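Local coordinates for prolyl-tRNA synthetase (Naegleria fowleri, PDB 6UYH), which probably catalyses the ATP-dependent attachment of proline to its cognate tRNA, charging that tRNA for protein synthesis, at residues A[148-152]-A[163-167]; A[208-212]-A[442-447]; A[219-223]-A[235-239]. All coordinates share one frame; numbering follows the deposited sequence.

Contact 1: A[148-152]-A[163-167]; sequences VVRWE and REFYW. With ANP (phosphoaminophosphonic acid-adenylate ester), chain C; HFG (7-bromo-6-chloro-3-{3-[(2R,3S)-3-hydroxypiperidin-2-yl]-2-oxopropyl}quinazolin-4(3H)-one), chain D.
Arg163 lays its guanidinium flat on the indole of Trp151, the planes 26° apart and Arg163 CZ 3.6 Å from the centroid of the five-membered ring of Trp151. This cation-pi stack suits the pair, a flat cation on a broad electron-rich ring, with Arg163 CD over the six-membered ring. At the guanidinium edge Arg163 NH2 donates to Glu152 O (3.2 Å), the acceptor lying in the guanidinium plane. In Phe165 a chi1 of 60° sets CG between the backbone N and the carbonyl carbon, which swings the ring inward between Val148 and the adenine: Val148 CB covers one face (3.7 Å from Phe165 CZ), and AMPPNP the other, its adenine C6 3.4 Å from Phe165 CD2. In one of its two conformers Val148 also points CG2 at the face of Trp167, 3.3 Å from the centroid of the five-membered ring; Trp167 borders both ligands. Arg150 CD meets the edge of the Phe165 ring. The extended Arg150 chain then carries its guanidinium, nearly perpendicular to that ring, to the alpha-phosphate: NH1 and NH2 of Arg150 both donate to ANP O2A, at 2.9 and 2.8 Å. Halofuginone N1 covers the guanidinium face opposite Phe165. Glu152 OE2 accepts from adenine N6 (3.0 Å), while its OE1 is salt-bridged to Arg161. This is the strand-loop-strand motif 2 of class II synthetases, with its Arg-x-Glu signature. Strand 140-149 pairs antiparallel with strand 164-174, which is joined in turn to strand 261-272; Phe79 of the second subunit packs on Val149, and Leu78 of that subunit donates its N to Glu164 OE1.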
loop_
_atom_site.group_PDB
_atom_site.type_symbol
_atom_site.label_atom_id
_atom_site.label_comp_id
_atom_site.label_asym_id
_atom_site.label_seq_id
_atom_site.Cartn_x
_atom_site.Cartn_y
_atom_site.Cartn_z
ATOM N N VAL A 148 -1.108 10.743 3.246
ATOM C CA VAL A 148 -1.474 11.793 4.188
ATOM C C VAL A 148 -1.380 13.119 3.451
ATOM O O VAL A 148 -0.495 13.297 2.609
ATOM C CB VAL A 148 -0.530 11.799 5.413
ATOM C CG1 VAL A 148 -1.125 12.618 6.533
ATOM C CG2 VAL A 148 -0.229 10.374 5.871
ATOM N N VAL A 149 -2.278 14.053 3.764
ATOM C CA VAL A 149 -2.300 15.366 3.116
ATOM C C VAL A 149 -2.236 16.447 4.180
ATOM O O VAL A 149 -3.084 16.492 5.077
ATOM C CB VAL A 149 -3.547 15.563 2.239
ATOM C CG1 VAL A 149 -3.587 16.992 1.682
ATOM C CG2 VAL A 149 -3.574 14.526 1.104
ATOM N N ARG A 150 -1.248 17.330 4.068
ATOM C CA ARG A 150 -1.172 18.520 4.911
ATOM C C ARG A 150 -0.753 19.693 4.041
ATOM O O ARG A 150 0.268 19.620 3.350
ATOM C CB ARG A 150 -0.167 18.345 6.060
ATOM C CG ARG A 150 -0.509 17.213 7.011
ATOM C CD ARG A 150 0.622 16.914 7.977
ATOM N NE ARG A 150 0.264 15.800 8.853
ATOM C CZ ARG A 150 1.017 15.361 9.856
ATOM N NH1 ARG A 150 2.185 15.939 10.114
ATOM N NH2 ARG A 150 0.603 14.334 10.593
ATOM N N TRP A 151 -1.530 20.771 4.073
ATOM C CA TRP A 151 -1.182 21.955 3.294
ATOM C C TRP A 151 -0.099 22.733 4.044
ATOM O O TRP A 151 -0.334 23.772 4.661
ATOM C CB TRP A 151 -2.413 22.796 2.999
ATOM C CG TRP A 151 -2.480 23.129 1.554
ATOM C CD1 TRP A 151 -2.352 24.364 0.987
ATOM C CD2 TRP A 151 -2.622 22.203 0.470
ATOM N NE1 TRP A 151 -2.439 24.269 -0.382
ATOM C CE2 TRP A 151 -2.600 22.953 -0.725
ATOM C CE3 TRP A 151 -2.774 20.816 0.393
ATOM C CZ2 TRP A 151 -2.735 22.362 -1.979
ATOM C CZ3 TRP A 151 -2.904 20.232 -0.853
ATOM C CH2 TRP A 151 -2.884 21.003 -2.022
ATOM N N GLU A 152 1.116 22.187 3.975
ATOM C CA GLU A 152 2.260 22.730 4.701
ATOM C C GLU A 152 2.478 24.196 4.357
ATOM O O GLU A 152 2.493 24.573 3.183
ATOM C CB GLU A 152 3.521 21.931 4.360
ATOM C CG GLU A 152 3.447 20.433 4.684
ATOM C CD GLU A 152 3.773 20.116 6.148
ATOM O OE1 GLU A 152 4.416 20.956 6.838
ATOM O OE2 GLU A 152 3.383 19.020 6.608
ATOM N N ARG A 163 3.469 17.857 0.551
ATOM C CA ARG A 163 2.073 18.121 0.915
ATOM C C ARG A 163 1.224 16.861 0.884
ATOM O O ARG A 163 0.256 16.748 1.651
ATOM C CB ARG A 163 1.480 19.203 0.012
ATOM C CG ARG A 163 2.003 20.590 0.390
ATOM C CD ARG A 163 1.340 21.674 -0.425
ATOM N NE ARG A 163 1.417 22.967 0.245
ATOM C CZ ARG A 163 0.986 24.101 -0.293
ATOM N NH1 ARG A 163 0.461 24.092 -1.510
ATOM N NH2 ARG A 163 1.083 25.240 0.382
ATOM N N GLU A 164 1.539 15.924 -0.004
ATOM C CA GLU A 164 1.116 14.538 0.135
ATOM C C GLU A 164 2.350 13.730 0.494
ATOM O O GLU A 164 3.397 13.893 -0.140
ATOM C CB GLU A 164 0.487 13.979 -1.152
ATOM C CG GLU A 164 0.006 12.535 -0.961
ATOM C CD GLU A 164 -0.578 11.901 -2.225
ATOM O OE1 GLU A 164 -0.399 12.448 -3.329
ATOM O OE2 GLU A 164 -1.232 10.849 -2.096
ATOM N N PHE A 165 2.246 12.903 1.532
ATOM C CA PHE A 165 3.326 11.983 1.861
ATOM C C PHE A 165 2.728 10.638 2.230
ATOM O O PHE A 165 1.512 10.484 2.340
ATOM C CB PHE A 165 4.255 12.549 2.970
ATOM C CG PHE A 165 3.583 12.853 4.290
ATOM C CD1 PHE A 165 3.628 11.930 5.330
ATOM C CD2 PHE A 165 2.983 14.084 4.519
ATOM C CE1 PHE A 165 3.066 12.212 6.565
ATOM C CE2 PHE A 165 2.409 14.381 5.765
ATOM C CZ PHE A 165 2.452 13.435 6.781
ATOM N N TYR A 166 3.596 9.647 2.379
ATOM C CA TYR A 166 3.183 8.279 2.677
ATOM C C TYR A 166 3.795 7.881 4.009
ATOM O O TYR A 166 4.932 8.257 4.310
ATOM C CB TYR A 166 3.615 7.324 1.547
ATOM C CG TYR A 166 3.158 7.878 0.222
ATOM C CD1 TYR A 166 1.861 7.683 -0.207
ATOM C CD2 TYR A 166 3.999 8.670 -0.563
ATOM C CE1 TYR A 166 1.403 8.227 -1.406
ATOM C CE2 TYR A 166 3.549 9.223 -1.774
ATOM C CZ TYR A 166 2.248 9.006 -2.176
ATOM O OH TYR A 166 1.785 9.535 -3.367
ATOM N N TRP A 167 3.037 7.149 4.821
ATOM C CA TRP A 167 3.556 6.745 6.123
ATOM C C TRP A 167 2.901 5.436 6.534
ATOM O O TRP A 167 2.051 4.892 5.823
ATOM C CB TRP A 167 3.354 7.843 7.176
ATOM C CG TRP A 167 1.947 8.070 7.736
ATOM C CD1 TRP A 167 0.781 7.412 7.415
ATOM C CD2 TRP A 167 1.592 9.056 8.709
ATOM N NE1 TRP A 167 -0.269 7.931 8.152
ATOM C CE2 TRP A 167 0.206 8.937 8.951
ATOM C CE3 TRP A 167 2.321 10.025 9.413
ATOM C CZ2 TRP A 167 -0.466 9.759 9.858
ATOM C CZ3 TRP A 167 1.655 10.840 10.311
ATOM C CH2 TRP A 167 0.275 10.702 10.521
HETATM P PG ANP C . 7.258 18.309 11.520
HETATM O O1G ANP C . 7.862 19.338 12.354
HETATM O O2G ANP C . 6.104 18.979 10.662
HETATM O O3G ANP C . 8.415 17.733 10.614
HETATM P PB ANP C . 5.083 16.672 12.773
HETATM O O1B ANP C . 4.774 16.865 14.182
HETATM O O2B ANP C . 4.098 17.514 11.906
HETATM N N3B ANP C . 6.635 17.070 12.401
HETATM P PA ANP C . 3.977 13.999 12.819
HETATM O O1A ANP C . 4.193 13.603 14.226
HETATM O O2A ANP C . 2.570 14.450 12.605
HETATM O O3A ANP C . 4.938 15.182 12.368
HETATM O "O5'" ANP C . 4.303 12.870 11.718
HETATM C "C5'" ANP C . 4.977 11.606 11.920
HETATM C "C4'" ANP C . 6.258 11.653 11.129
HETATM O "O4'" ANP C . 5.967 11.921 9.740
HETATM C "C3'" ANP C . 7.182 12.784 11.554
HETATM O "O3'" ANP C . 7.989 12.384 12.655
HETATM C "C2'" ANP C . 8.010 13.034 10.292
HETATM O "O2'" ANP C . 9.170 12.212 10.289
HETATM C "C1'" ANP C . 7.025 12.669 9.163
HETATM N N9 ANP C . 6.452 13.826 8.486
HETATM C C8 ANP C . 5.749 14.857 9.056
HETATM N N7 ANP C . 5.345 15.766 8.205
HETATM C C5 ANP C . 5.813 15.301 6.982
HETATM C C6 ANP C . 5.718 15.813 5.676
HETATM N N6 ANP C . 5.047 16.921 5.353
HETATM N N1 ANP C . 6.327 15.119 4.687
HETATM C C2 ANP C . 6.957 13.980 4.994
HETATM N N3 ANP C . 7.095 13.392 6.183
HETATM C C4 ANP C . 6.501 14.110 7.143
HETATM O "O4'" HFG D . -0.226 13.396 13.452
HETATM C C21 HFG D . 0.109 13.747 14.565
HETATM C "C3'" HFG D . 0.239 12.766 15.707
HETATM C "C2'" HFG D . 0.540 11.315 15.309
HETATM N "N1'" HFG D . -0.572 10.686 14.584
HETATM C "C6'" HFG D . -0.332 9.258 14.343
HETATM C "C5'" HFG D . 0.922 9.024 13.543
HETATM C "C4'" HFG D . 2.118 9.711 14.208
HETATM C C39 HFG D . 1.820 11.173 14.484
HETATM O "O7'" HFG D . 2.921 11.765 15.181
HETATM C "C1'" HFG D . 0.400 15.222 14.881
HETATM N N3 HFG D . -0.244 16.122 13.927
HETATM C C4 HFG D . -1.628 16.220 13.964
HETATM O O11 HFG D . -2.282 15.614 14.793
HETATM C C10 HFG D . -2.190 17.068 12.904
HETATM C C5 HFG D . -3.566 17.271 12.824
HETATM C C2 HFG D . 0.504 16.775 12.985
HETATM N N1 HFG D . 0.051 17.510 12.033
HETATM C C9 HFG D . -1.335 17.656 11.968
HETATM C C8 HFG D . -1.869 18.401 10.917
HETATM C C7 HFG D . -3.242 18.569 10.837
HETATM BR BR1 HFG D . -3.938 19.496 9.340
HETATM C C6 HFG D . -4.079 18.038 11.796
HETATM CL CL1 HFG D . -5.787 18.359 11.772
#

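Contact 2: A[208-212]-A[442-447]; sequences KTENE and ESKAAE
Glu447 OE1 is gripped by two donors: the hydroxyl of Thr209, whose OG1 lies 2.6 Å from OE1, and a bridging water. The threonine comes in on the syn side, close to the carboxylate plane. The other oxygen is engaged quite differently: Asn211 ND2 donates to Glu447 OE2 (3.1 Å) from above the carboxylate, the amide plane of Asn211 standing at 90° to it. Ser475 OG bonds to the same OE2 and also to Thr209 OG1, so the buried end of Glu447 is well supplied with partners. A long acid suits this place: CG lies anti to the backbone N (chi1 -180°) and the chain stays extended, carrying the carboxylate from the helix to the loop. Glu212 OE2 lies only 3.8 Å from Glu447 OE2, a like-charge approach that might raise the proton affinity of one of the two acids; a long, weak ion pair from Lys474 to Glu212 may temper it. Glu442, bent at chi2, turns its carboxylate back over the loop, where OE2 accepts from Glu210 N (3.1 Å), again from above its plane. The same water that donates to Glu447 OE1 donates to Glu442 OE2 and accepts from Asn211 N, tying the two acids to the loop backbone. Lys444 contributes methylenes, its CG lying 4.2 Å from Asn211 CB, on the solvent-exposed side. Ser443, facing away from the loop, is the N-cap of helix 444-457, with OG accepting from Ala446 N (3.0 Å). The arrangement is that of an N-capped helix start at which one acid just before the cap and one at the end of the first turn bind donors of a loop, here joining the C-terminal region to the class II core.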
loop_
_atom_site.group_PDB
_atom_site.type_symbol
_atom_site.label_atom_id
_atom_site.label_comp_id
_atom_site.label_asym_id
_atom_site.label_seq_id
_atom_site.Cartn_x
_atom_site.Cartn_y
_atom_site.Cartn_z
ATOM N N LYS A 208 10.651 14.619 23.260
ATOM C CA LYS A 208 10.466 16.008 22.870
ATOM C C LYS A 208 10.106 16.875 24.074
ATOM O O LYS A 208 9.561 16.401 25.078
ATOM C CB LYS A 208 9.385 16.123 21.794
ATOM C CG LYS A 208 9.816 15.576 20.457
ATOM C CD LYS A 208 8.794 15.924 19.395
ATOM C CE LYS A 208 9.129 15.262 18.075
ATOM N NZ LYS A 208 8.138 15.647 17.037
ATOM N N THR A 209 10.460 18.160 23.985
ATOM C CA THR A 209 10.069 19.111 25.015
ATOM C C THR A 209 8.566 19.399 24.945
ATOM O O THR A 209 7.878 19.022 23.996
ATOM C CB THR A 209 10.843 20.414 24.851
ATOM O OG1 THR A 209 10.549 20.956 23.559
ATOM C CG2 THR A 209 12.329 20.150 24.939
ATOM N N GLU A 210 8.067 20.121 25.953
ATOM C CA GLU A 210 6.634 20.409 25.999
ATOM C C GLU A 210 6.177 21.170 24.756
ATOM O O GLU A 210 5.072 20.942 24.251
ATOM C CB GLU A 210 6.293 21.186 27.270
ATOM C CG GLU A 210 6.446 20.364 28.544
ATOM C CD GLU A 210 5.602 19.099 28.528
ATOM O OE1 GLU A 210 4.388 19.201 28.252
ATOM O OE2 GLU A 210 6.154 18.002 28.780
ATOM N N ASN A 211 7.024 22.058 24.232
ATOM C CA ASN A 211 6.630 22.851 23.072
ATOM C C ASN A 211 6.593 22.021 21.798
ATOM O O ASN A 211 5.777 22.293 20.909
ATOM C CB ASN A 211 7.576 24.044 22.901
ATOM C CG ASN A 211 7.299 24.833 21.631
ATOM O OD1 ASN A 211 6.229 25.420 21.474
ATOM N ND2 ASN A 211 8.270 24.858 20.722
ATOM N N GLU A 212 7.447 21.006 21.684
ATOM C CA GLU A 212 7.537 20.240 20.454
ATOM C C GLU A 212 6.714 18.962 20.472
ATOM O O GLU A 212 6.484 18.383 19.408
ATOM C CB GLU A 212 8.999 19.898 20.147
ATOM C CG GLU A 212 9.820 21.098 19.702
ATOM C CD GLU A 212 9.417 21.592 18.322
ATOM O OE1 GLU A 212 9.116 20.748 17.452
ATOM O OE2 GLU A 212 9.397 22.822 18.110
ATOM N N GLU A 442 12.960 22.288 31.720
ATOM C CA GLU A 442 11.829 22.329 30.797
ATOM C C GLU A 442 10.995 23.589 30.987
ATOM O O GLU A 442 10.612 23.942 32.109
ATOM C CB GLU A 442 10.954 21.089 30.988
ATOM C CG GLU A 442 9.654 21.128 30.185
ATOM C CD GLU A 442 9.892 21.223 28.677
ATOM O OE1 GLU A 442 10.753 20.483 28.156
ATOM O OE2 GLU A 442 9.220 22.048 28.022
ATOM N N SER A 443 10.712 24.265 29.870
ATOM C CA SER A 443 9.963 25.512 29.858
ATOM C C SER A 443 9.665 25.920 28.421
ATOM O O SER A 443 10.592 26.069 27.622
ATOM C CB SER A 443 10.752 26.615 30.561
ATOM O OG SER A 443 10.226 27.895 30.276
ATOM N N LYS A 444 8.385 26.103 28.079
ATOM C CA LYS A 444 8.056 26.622 26.752
ATOM C C LYS A 444 8.675 27.998 26.533
ATOM O O LYS A 444 9.172 28.302 25.440
ATOM C CB LYS A 444 6.537 26.687 26.568
ATOM C CG LYS A 444 5.856 25.334 26.459
ATOM C CD LYS A 444 4.344 25.489 26.342
ATOM C CE LYS A 444 3.665 24.154 26.075
ATOM N NZ LYS A 444 2.178 24.272 26.041
ATOM N N ALA A 445 8.650 28.845 27.563
ATOM C CA ALA A 445 9.182 30.197 27.429
ATOM C C ALA A 445 10.690 30.190 27.214
ATOM O O ALA A 445 11.215 30.997 26.436
ATOM C CB ALA A 445 8.819 31.026 28.660
ATOM N N ALA A 446 11.413 29.301 27.907
ATOM C CA ALA A 446 12.851 29.207 27.682
ATOM C C ALA A 446 13.139 28.772 26.255
ATOM O O ALA A 446 14.023 29.324 25.590
ATOM C CB ALA A 446 13.491 28.235 28.673
ATOM N N GLU A 447 12.382 27.798 25.753
ATOM C CA GLU A 447 12.605 27.337 24.388
ATOM C C GLU A 447 12.335 28.448 23.378
ATOM O O GLU A 447 13.075 28.603 22.396
ATOM C CB GLU A 447 11.727 26.119 24.100
ATOM C CG GLU A 447 11.898 25.567 22.702
ATOM C CD GLU A 447 11.243 24.210 22.523
ATOM O OE1 GLU A 447 10.902 23.562 23.544
ATOM O OE2 GLU A 447 11.079 23.800 21.354
HETATM O O HOH W 1 9.274 23.490 25.552
#

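Contact 3: A[219-223]-A[235-239]; sequences YTTTV and QGGTS. With ANP (phosphoaminophosphonic acid-adenylate ester), chain C.
Thr221 and Ser239 form the close-knit part of this contact. Ser239 O accepts two bonds from one residue, from Thr221 N (2.9 Å) and from Thr221 OG1 (2.8 Å), the hydroxyl using a lone pair in the carbonyl plane. The hydroxyl gets there because chi1 of 67° sets OG1 between the backbone N and the carbonyl carbon, turned to the neighbouring strand, while the Thr221 side chain also packs on Val184 and Leu188 of helix 177-198. Ser239 CB comes within 3.4 Å of Thr221 OG1, and Ser239 OG bonds to Val184 O.

The two segments are neighbouring strands of the beta hairpin 219-227 and 232-243, and the pairing is broken by an irregularity of beta-bulge type, with Gly236 and Gly237 set opposite Val223. Gly236 N donates to Val223 O (2.8 Å), whereas the bond from Val223 N to Gly237 O is weak at 3.3 Å, and Gly237 N is buried without a partner. Having no side chain at Gly236 leaves Val223 O room to approach.

The face carrying Thr220, Thr222 and Thr238 is looser, taking in water and nucleotide. The side chains meet lightly there, Thr220 CG2 against Thr238 CG2 at 3.5 Å, while Thr220 OG1 turns to His240. A water donates to Thr222 OG1 (2.8 Å), which also bonds to Glu224, and is hydrogen-bonded to Thr238 OG1 as well. Thr238 OG1 and ANP O3' share a hydrogen bond of 2.6 Å, and the neighbouring ribose hydroxyl, ANP O2', donates to Gln235 O.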
loop_
_atom_site.group_PDB
_atom_site.type_symbol
_atom_site.label_atom_id
_atom_site.label_comp_id
_atom_site.label_asym_id
_atom_site.label_seq_id
_atom_site.Cartn_x
_atom_site.Cartn_y
_atom_site.Cartn_z
ATOM N N TYR A 219 3.484 12.249 26.579
ATOM C CA TYR A 219 4.871 12.496 26.213
ATOM C C TYR A 219 5.128 11.934 24.824
ATOM O O TYR A 219 4.454 10.997 24.384
ATOM C CB TYR A 219 5.852 11.896 27.226
ATOM C CG TYR A 219 5.843 10.385 27.338
ATOM C CD1 TYR A 219 5.125 9.747 28.349
ATOM C CD2 TYR A 219 6.578 9.598 26.461
ATOM C CE1 TYR A 219 5.125 8.366 28.471
ATOM C CE2 TYR A 219 6.571 8.213 26.563
ATOM C CZ TYR A 219 5.850 7.609 27.570
ATOM O OH TYR A 219 5.856 6.242 27.680
ATOM N N THR A 220 6.114 12.520 24.140
ATOM C CA THR A 220 6.453 12.181 22.764
ATOM C C THR A 220 7.917 11.778 22.693
ATOM O O THR A 220 8.784 12.498 23.209
ATOM C CB THR A 220 6.195 13.374 21.834
ATOM O OG1 THR A 220 4.792 13.658 21.795
ATOM C CG2 THR A 220 6.681 13.083 20.422
ATOM N N THR A 221 8.194 10.637 22.064
ATOM C CA THR A 221 9.568 10.229 21.812
ATOM C C THR A 221 9.855 10.349 20.321
ATOM O O THR A 221 8.941 10.317 19.491
ATOM C CB THR A 221 9.856 8.790 22.300
ATOM O OG1 THR A 221 9.111 7.837 21.520
ATOM C CG2 THR A 221 9.497 8.642 23.788
ATOM N N THR A 222 11.136 10.523 19.988
ATOM C CA THR A 222 11.549 10.748 18.609
ATOM C C THR A 222 12.878 10.049 18.363
ATOM O O THR A 222 13.641 9.804 19.297
ATOM C CB THR A 222 11.675 12.268 18.322
ATOM O OG1 THR A 222 12.129 12.484 16.984
ATOM C CG2 THR A 222 12.652 12.930 19.291
ATOM N N VAL A 223 13.143 9.704 17.102
ATOM C CA VAL A 223 14.502 9.402 16.652
ATOM C C VAL A 223 14.977 10.591 15.826
ATOM O O VAL A 223 14.379 10.927 14.795
ATOM C CB VAL A 223 14.588 8.087 15.858
ATOM C CG1 VAL A 223 14.522 6.894 16.816
ATOM C CG2 VAL A 223 13.467 7.980 14.806
ATOM N N GLN A 235 13.721 15.365 12.217
ATOM C CA GLN A 235 12.894 14.526 13.077
ATOM C C GLN A 235 12.474 13.290 12.292
ATOM O O GLN A 235 11.689 13.384 11.339
ATOM C CB GLN A 235 11.698 15.333 13.579
ATOM C CG GLN A 235 12.047 16.367 14.666
ATOM C CD GLN A 235 12.962 17.505 14.179
ATOM O OE1 GLN A 235 12.612 18.256 13.267
ATOM N NE2 GLN A 235 14.137 17.630 14.795
ATOM N N GLY A 236 13.011 12.125 12.672
ATOM C CA GLY A 236 12.954 10.973 11.793
ATOM C C GLY A 236 11.762 10.058 11.941
ATOM O O GLY A 236 11.533 9.224 11.068
ATOM N N GLY A 237 10.990 10.192 13.016
ATOM C CA GLY A 237 9.882 9.291 13.296
ATOM C C GLY A 237 9.449 9.520 14.730
ATOM O O GLY A 237 10.236 10.034 15.526
ATOM N N THR A 238 8.221 9.164 15.081
ATOM C CA THR A 238 7.628 9.672 16.309
ATOM C C THR A 238 6.845 8.569 17.000
ATOM O O THR A 238 6.118 7.829 16.345
ATOM C CB THR A 238 6.707 10.850 15.994
ATOM O OG1 THR A 238 7.393 11.777 15.140
ATOM C CG2 THR A 238 6.339 11.561 17.255
ATOM N N SER A 239 6.964 8.472 18.326
ATOM C CA SER A 239 6.193 7.478 19.074
ATOM C C SER A 239 5.657 8.126 20.350
ATOM O O SER A 239 6.436 8.506 21.231
ATOM C CB SER A 239 7.055 6.251 19.380
ATOM O OG SER A 239 6.309 5.241 20.033
HETATM P PG ANP C . 7.258 18.309 11.520
HETATM O O1G ANP C . 7.862 19.338 12.354
HETATM O O2G ANP C . 6.104 18.979 10.662
HETATM O O3G ANP C . 8.415 17.733 10.614
HETATM P PB ANP C . 5.083 16.672 12.773
HETATM O O1B ANP C . 4.774 16.865 14.182
HETATM O O2B ANP C . 4.098 17.514 11.906
HETATM N N3B ANP C . 6.635 17.070 12.401
HETATM P PA ANP C . 3.977 13.999 12.819
HETATM O O1A ANP C . 4.193 13.603 14.226
HETATM O O2A ANP C . 2.570 14.450 12.605
HETATM O O3A ANP C . 4.938 15.182 12.368
HETATM O "O5'" ANP C . 4.303 12.870 11.718
HETATM C "C5'" ANP C . 4.977 11.606 11.920
HETATM C "C4'" ANP C . 6.258 11.653 11.129
HETATM O "O4'" ANP C . 5.967 11.921 9.740
HETATM C "C3'" ANP C . 7.182 12.784 11.554
HETATM O "O3'" ANP C . 7.989 12.384 12.655
HETATM C "C2'" ANP C . 8.010 13.034 10.292
HETATM O "O2'" ANP C . 9.170 12.212 10.289
HETATM C "C1'" ANP C . 7.025 12.669 9.163
HETATM N N9 ANP C . 6.452 13.826 8.486
HETATM C C8 ANP C . 5.749 14.857 9.056
HETATM N N7 ANP C . 5.345 15.766 8.205
HETATM C C5 ANP C . 5.813 15.301 6.982
HETATM C C6 ANP C . 5.718 15.813 5.676
HETATM N N6 ANP C . 5.047 16.921 5.353
HETATM N N1 ANP C . 6.327 15.119 4.687
HETATM C C2 ANP C . 6.957 13.980 4.994
HETATM N N3 ANP C . 7.095 13.392 6.183
HETATM C C4 ANP C . 6.501 14.110 7.143
HETATM O O HOH W 2 10.057 13.378 15.321
#

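In the fold
Contacts 1 and 3 are buried strand pairings of the catalytic core, and they hold different parts of one nucleotide: 148-152 with 163-167 takes the adenine and alpha-phosphate through aromatic faces and charge, 219-223 with 235-239 the ribose between them through hydroxyls and a carbonyl. Their centres lie 18 Å apart without touching. Contact 2 is more exposed and joins distant parts of the chain, a core loop and the start of a C-terminal helix, by carboxylates, amide, hydroxyl and water rather than ladder bonds or rings. It borders contact 3, where Lys208 N probably bonds to Thr220 O at 2.8 Å, so the loop leads from the C-terminal junction to the ribose-binding hairpin.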